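Local atomic coordinates of cephalosporin hydroxylase CMCI (Streptomyces clavuligerus, PDB entry 2BM8), a protein that probably helps convert cephalosporin intermediates in the biosynthesis of cephamycin in Streptomyces clavuligerus. Residues K65-E79 against Y217-L229. The protein carries 3 engineered substitutions. Sequence-based numbering, arbitrary orientation.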
# COMPACT_ATOMS: atom_id res chain seq x y z
N LYS B 65 25.04 3.78 8.59
CA LYS B 65 24.50 4.58 7.51
C LYS B 65 24.11 3.69 6.34
O LYS B 65 24.95 2.97 5.83
CB LYS B 65 25.50 5.66 7.09
CG LYS B 65 25.75 6.72 8.21
CD LYS B 65 26.65 7.84 7.73
CE LYS B 65 27.12 8.78 8.86
NZ LYS B 65 26.34 8.67 10.12
N ASP B 66 22.85 3.74 5.90
CA ASP B 66 22.41 2.81 4.88
C ASP B 66 22.80 3.25 3.46
O ASP B 66 23.32 4.34 3.29
CB ASP B 66 20.93 2.39 5.08
CG ASP B 66 19.94 3.49 4.84
OD1 ASP B 66 20.14 4.33 3.94
OD2 ASP B 66 18.89 3.54 5.52
N PRO B 67 22.67 2.35 2.48
CA PRO B 67 23.08 2.65 1.11
C PRO B 67 22.55 3.95 0.50
O PRO B 67 23.26 4.58 -0.25
CB PRO B 67 22.56 1.44 0.32
CG PRO B 67 22.64 0.34 1.29
CD PRO B 67 22.19 0.96 2.59
N ASP B 68 21.32 4.34 0.79
CA ASP B 68 20.78 5.56 0.23
C ASP B 68 21.48 6.76 0.85
O ASP B 68 21.71 7.77 0.18
CB ASP B 68 19.26 5.59 0.43
CG ASP B 68 18.58 4.39 -0.25
OD1 ASP B 68 18.89 4.16 -1.45
OD2 ASP B 68 17.76 3.60 0.32
N THR B 69 21.82 6.66 2.13
CA THR B 69 22.56 7.71 2.82
C THR B 69 24.02 7.83 2.33
O THR B 69 24.51 8.94 2.10
CB THR B 69 22.51 7.46 4.31
OG1 THR B 69 21.16 7.58 4.75
CG2 THR B 69 23.25 8.54 5.08
N GLN B 70 24.69 6.69 2.19
CA GLN B 70 26.01 6.61 1.60
C GLN B 70 26.03 7.29 0.24
O GLN B 70 26.95 8.04 -0.06
CB GLN B 70 26.45 5.15 1.46
CG GLN B 70 26.79 4.45 2.77
CD GLN B 70 27.03 2.95 2.57
OE1 GLN B 70 27.79 2.55 1.67
NE2 GLN B 70 26.38 2.12 3.39
N ALA B 71 25.01 7.03 -0.58
CA ALA B 71 24.89 7.65 -1.91
C ALA B 71 24.82 9.19 -1.87
O ALA B 71 25.47 9.87 -2.66
CB ALA B 71 23.67 7.12 -2.65
N VAL B 72 24.02 9.72 -0.96
CA VAL B 72 23.92 11.15 -0.76
C VAL B 72 25.28 11.74 -0.32
O VAL B 72 25.76 12.68 -0.95
CB VAL B 72 22.82 11.50 0.26
CG1 VAL B 72 22.93 12.95 0.71
CG2 VAL B 72 21.45 11.21 -0.33
N TYR B 73 25.88 11.18 0.72
CA TYR B 73 27.20 11.64 1.18
C TYR B 73 28.28 11.52 0.11
O TYR B 73 29.23 12.26 0.10
CB TYR B 73 27.67 10.90 2.44
CG TYR B 73 27.07 11.42 3.73
CD1 TYR B 73 26.27 10.61 4.52
CD2 TYR B 73 27.31 12.72 4.17
CE1 TYR B 73 25.71 11.08 5.69
CE2 TYR B 73 26.76 13.20 5.36
CZ TYR B 73 25.95 12.38 6.12
OH TYR B 73 25.38 12.81 7.30
N HIS B 74 28.14 10.56 -0.79
CA HIS B 74 29.13 10.42 -1.84
C HIS B 74 29.05 11.62 -2.76
O HIS B 74 30.08 12.22 -3.07
CB HIS B 74 28.92 9.14 -2.63
CG HIS B 74 29.79 9.05 -3.83
ND1 HIS B 74 29.45 9.65 -5.02
CD2 HIS B 74 31.00 8.48 -4.03
CE1 HIS B 74 30.41 9.43 -5.91
NE2 HIS B 74 31.36 8.73 -5.32
N ASP B 75 27.83 11.97 -3.19
CA ASP B 75 27.59 13.14 -4.04
C ASP B 75 28.05 14.43 -3.35
O ASP B 75 28.67 15.27 -3.96
CB ASP B 75 26.10 13.28 -4.42
CG ASP B 75 25.60 12.11 -5.30
OD1 ASP B 75 26.44 11.44 -5.94
OD2 ASP B 75 24.37 11.79 -5.38
N MET B 76 27.75 14.55 -2.06
CA MET B 76 28.13 15.72 -1.29
C MET B 76 29.64 15.86 -1.21
O MET B 76 30.18 16.91 -1.44
CB MET B 76 27.53 15.63 0.11
CG MET B 76 27.75 16.86 0.97
SD MET B 76 27.07 16.63 2.61
CE MET B 76 25.31 16.46 2.23
N LEU B 77 30.32 14.77 -0.89
CA LEU B 77 31.77 14.76 -0.86
C LEU B 77 32.35 15.19 -2.21
O LEU B 77 33.25 16.02 -2.25
CB LEU B 77 32.29 13.38 -0.47
CG LEU B 77 32.60 13.24 1.02
CD1 LEU B 77 31.46 13.74 1.91
CD2 LEU B 77 32.94 11.80 1.34
N TRP B 78 31.79 14.63 -3.29
CA TRP B 78 32.28 14.85 -4.65
C TRP B 78 32.14 16.31 -5.08
O TRP B 78 33.03 16.85 -5.75
CB TRP B 78 31.55 13.95 -5.63
CG TRP B 78 32.12 14.03 -7.02
CD1 TRP B 78 31.49 14.52 -8.14
CD2 TRP B 78 33.43 13.62 -7.44
NE1 TRP B 78 32.34 14.43 -9.22
CE2 TRP B 78 33.53 13.89 -8.82
CE3 TRP B 78 34.53 13.06 -6.78
CZ2 TRP B 78 34.69 13.62 -9.56
CZ3 TRP B 78 35.70 12.79 -7.52
CH2 TRP B 78 35.76 13.07 -8.90
N GLU B 79 31.04 16.93 -4.67
CA GLU B 79 30.75 18.32 -5.00
C GLU B 79 31.52 19.32 -4.10
O GLU B 79 32.13 20.26 -4.60
CB GLU B 79 29.24 18.55 -4.90
CG GLU B 79 28.79 20.01 -4.91
CD GLU B 79 27.29 20.14 -4.68
OE1 GLU B 79 26.73 19.39 -3.85
OE2 GLU B 79 26.67 20.99 -5.33
N TYR B 217 19.87 17.49 -1.35
CA TYR B 217 20.17 16.34 -0.51
C TYR B 217 19.10 16.02 0.54
O TYR B 217 18.93 14.87 0.91
CB TYR B 217 21.52 16.56 0.17
CG TYR B 217 22.66 16.74 -0.81
CD1 TYR B 217 23.50 17.84 -0.74
CD2 TYR B 217 22.90 15.80 -1.81
CE1 TYR B 217 24.55 18.00 -1.64
CE2 TYR B 217 23.95 15.95 -2.72
CZ TYR B 217 24.77 17.04 -2.62
OH TYR B 217 25.81 17.19 -3.52
N ALA B 218 18.37 17.03 0.99
CA ALA B 218 17.45 16.91 2.11
C ALA B 218 16.32 15.88 1.94
O ALA B 218 15.88 15.31 2.91
CB ALA B 218 16.83 18.28 2.45
N ASN B 219 15.84 15.64 0.73
CA ASN B 219 14.81 14.60 0.53
C ASN B 219 15.35 13.29 -0.04
O ASN B 219 14.60 12.44 -0.47
CB ASN B 219 13.66 15.14 -0.34
CG ASN B 219 13.02 16.40 0.25
OD1 ASN B 219 12.84 16.53 1.46
ND2 ASN B 219 12.68 17.35 -0.62
N ALA B 220 16.67 13.09 -0.03
CA ALA B 220 17.26 11.98 -0.78
C ALA B 220 17.47 10.68 0.02
O ALA B 220 17.75 9.65 -0.56
CB ALA B 220 18.57 12.42 -1.43
N SER B 221 17.34 10.73 1.34
CA SER B 221 17.33 9.50 2.14
C SER B 221 16.52 9.64 3.41
O SER B 221 16.45 10.71 3.99
CB SER B 221 18.76 9.07 2.50
OG SER B 221 19.26 9.72 3.66
N SER B 222 15.92 8.53 3.85
CA SER B 222 15.14 8.52 5.08
C SER B 222 15.96 8.90 6.33
O SER B 222 15.43 9.49 7.25
CB SER B 222 14.43 7.17 5.27
OG SER B 222 15.30 6.17 5.75
N GLN B 223 17.27 8.64 6.34
CA GLN B 223 18.10 9.03 7.49
C GLN B 223 18.43 10.53 7.50
O GLN B 223 18.55 11.12 8.56
CB GLN B 223 19.39 8.20 7.57
CG GLN B 223 19.20 6.76 8.10
CD GLN B 223 20.46 5.91 7.93
OE1 GLN B 223 21.13 6.00 6.89
NE2 GLN B 223 20.79 5.09 8.96
N LEU B 224 18.60 11.13 6.34
CA LEU B 224 18.94 12.54 6.26
C LEU B 224 17.72 13.45 6.06
O LEU B 224 17.86 14.65 6.03
CB LEU B 224 19.90 12.77 5.11
CG LEU B 224 21.22 12.03 5.21
CD1 LEU B 224 21.97 12.19 3.90
CD2 LEU B 224 22.01 12.55 6.39
N ASP B 225 16.55 12.84 5.89
CA ASP B 225 15.27 13.51 5.69
C ASP B 225 15.19 14.83 6.40
O ASP B 225 15.27 14.87 7.63
CB ASP B 225 14.15 12.60 6.23
CG ASP B 225 12.76 13.01 5.78
OD1 ASP B 225 12.58 14.05 5.14
OD2 ASP B 225 11.77 12.33 6.05
N ARG B 226 15.04 15.91 5.63
CA ARG B 226 14.79 17.25 6.14
C ARG B 226 15.80 17.74 7.20
O ARG B 226 15.46 18.58 8.03
CB ARG B 226 13.37 17.33 6.71
CG ARG B 226 12.25 17.21 5.68
CD ARG B 226 10.86 17.01 6.31
NE ARG B 226 10.68 15.63 6.76
CZ ARG B 226 9.70 15.20 7.56
NH1 ARG B 226 8.79 16.03 8.04
NH2 ARG B 226 9.65 13.93 7.90
N GLY B 227 17.04 17.24 7.15
CA GLY B 227 18.05 17.51 8.17
C GLY B 227 19.40 17.99 7.66
O GLY B 227 20.34 18.13 8.44
N VAL B 228 19.49 18.28 6.36
CA VAL B 228 20.74 18.68 5.73
C VAL B 228 20.75 20.20 5.64
O VAL B 228 20.03 20.78 4.83
CB VAL B 228 20.88 18.07 4.31
CG1 VAL B 228 22.19 18.52 3.64
CG2 VAL B 228 20.80 16.55 4.37
N LEU B 229 21.55 20.85 6.49
CA LEU B 229 21.64 22.30 6.50
C LEU B 229 23.02 22.76 6.06
O LEU B 229 23.99 22.06 6.25
CB LEU B 229 21.35 22.84 7.90
CG LEU B 229 20.22 22.16 8.65
CD1 LEU B 229 20.08 22.80 10.02
CD2 LEU B 229 18.91 22.25 7.87
O HOH W 1 18.19 6.36 4.75
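V72 packs against L224, A220 and Y217 where helix 67-80 of the Rossmann-like fold, with the strand order of class I methyltransferases, meets the loop joining the last two strands of the central sheet, 211-214 and 228-231. This is the tight part of the contact. V72 CG1 and L224 CD1 meet tip to tip at 3.4 Å. CG1 lies anti to the backbone N (chi1 166°), which directs it at L224 and Y217 while CG2 faces A220 CB. L224 CD2 reaches Y73, whose hydroxyl is hydrogen-bonded to E186. M76 CB lies over one face of the Y217 ring, and M76 CE sits 3.7 Å from Y217 CD1. At the far end, beside the second subunit, E79 OE2 forms a salt bridge with R34 of that subunit.

The N-terminal end of the helix is more polar and partly open to solvent. Q223 OE1 takes two bonds there: D66 N at 3.0 Å, nearly straight, and T69 OG1 at 2.7 Å, in the carbonyl plane on a lone pair. The D66 carboxylate stacks on the Q223 amide, with planes 17° apart. Q223 NE2 donates a hydrogen bond to L64 O. A leucine in place of Q223 would probably leave D66 N and T69 OG1 without their shared acceptor at the helix start. A water bridges D66 OD1 and Q223 N. S221 OG accepts from L224 N at 3.1 Å, an ST motif, and donates to T69 OG1.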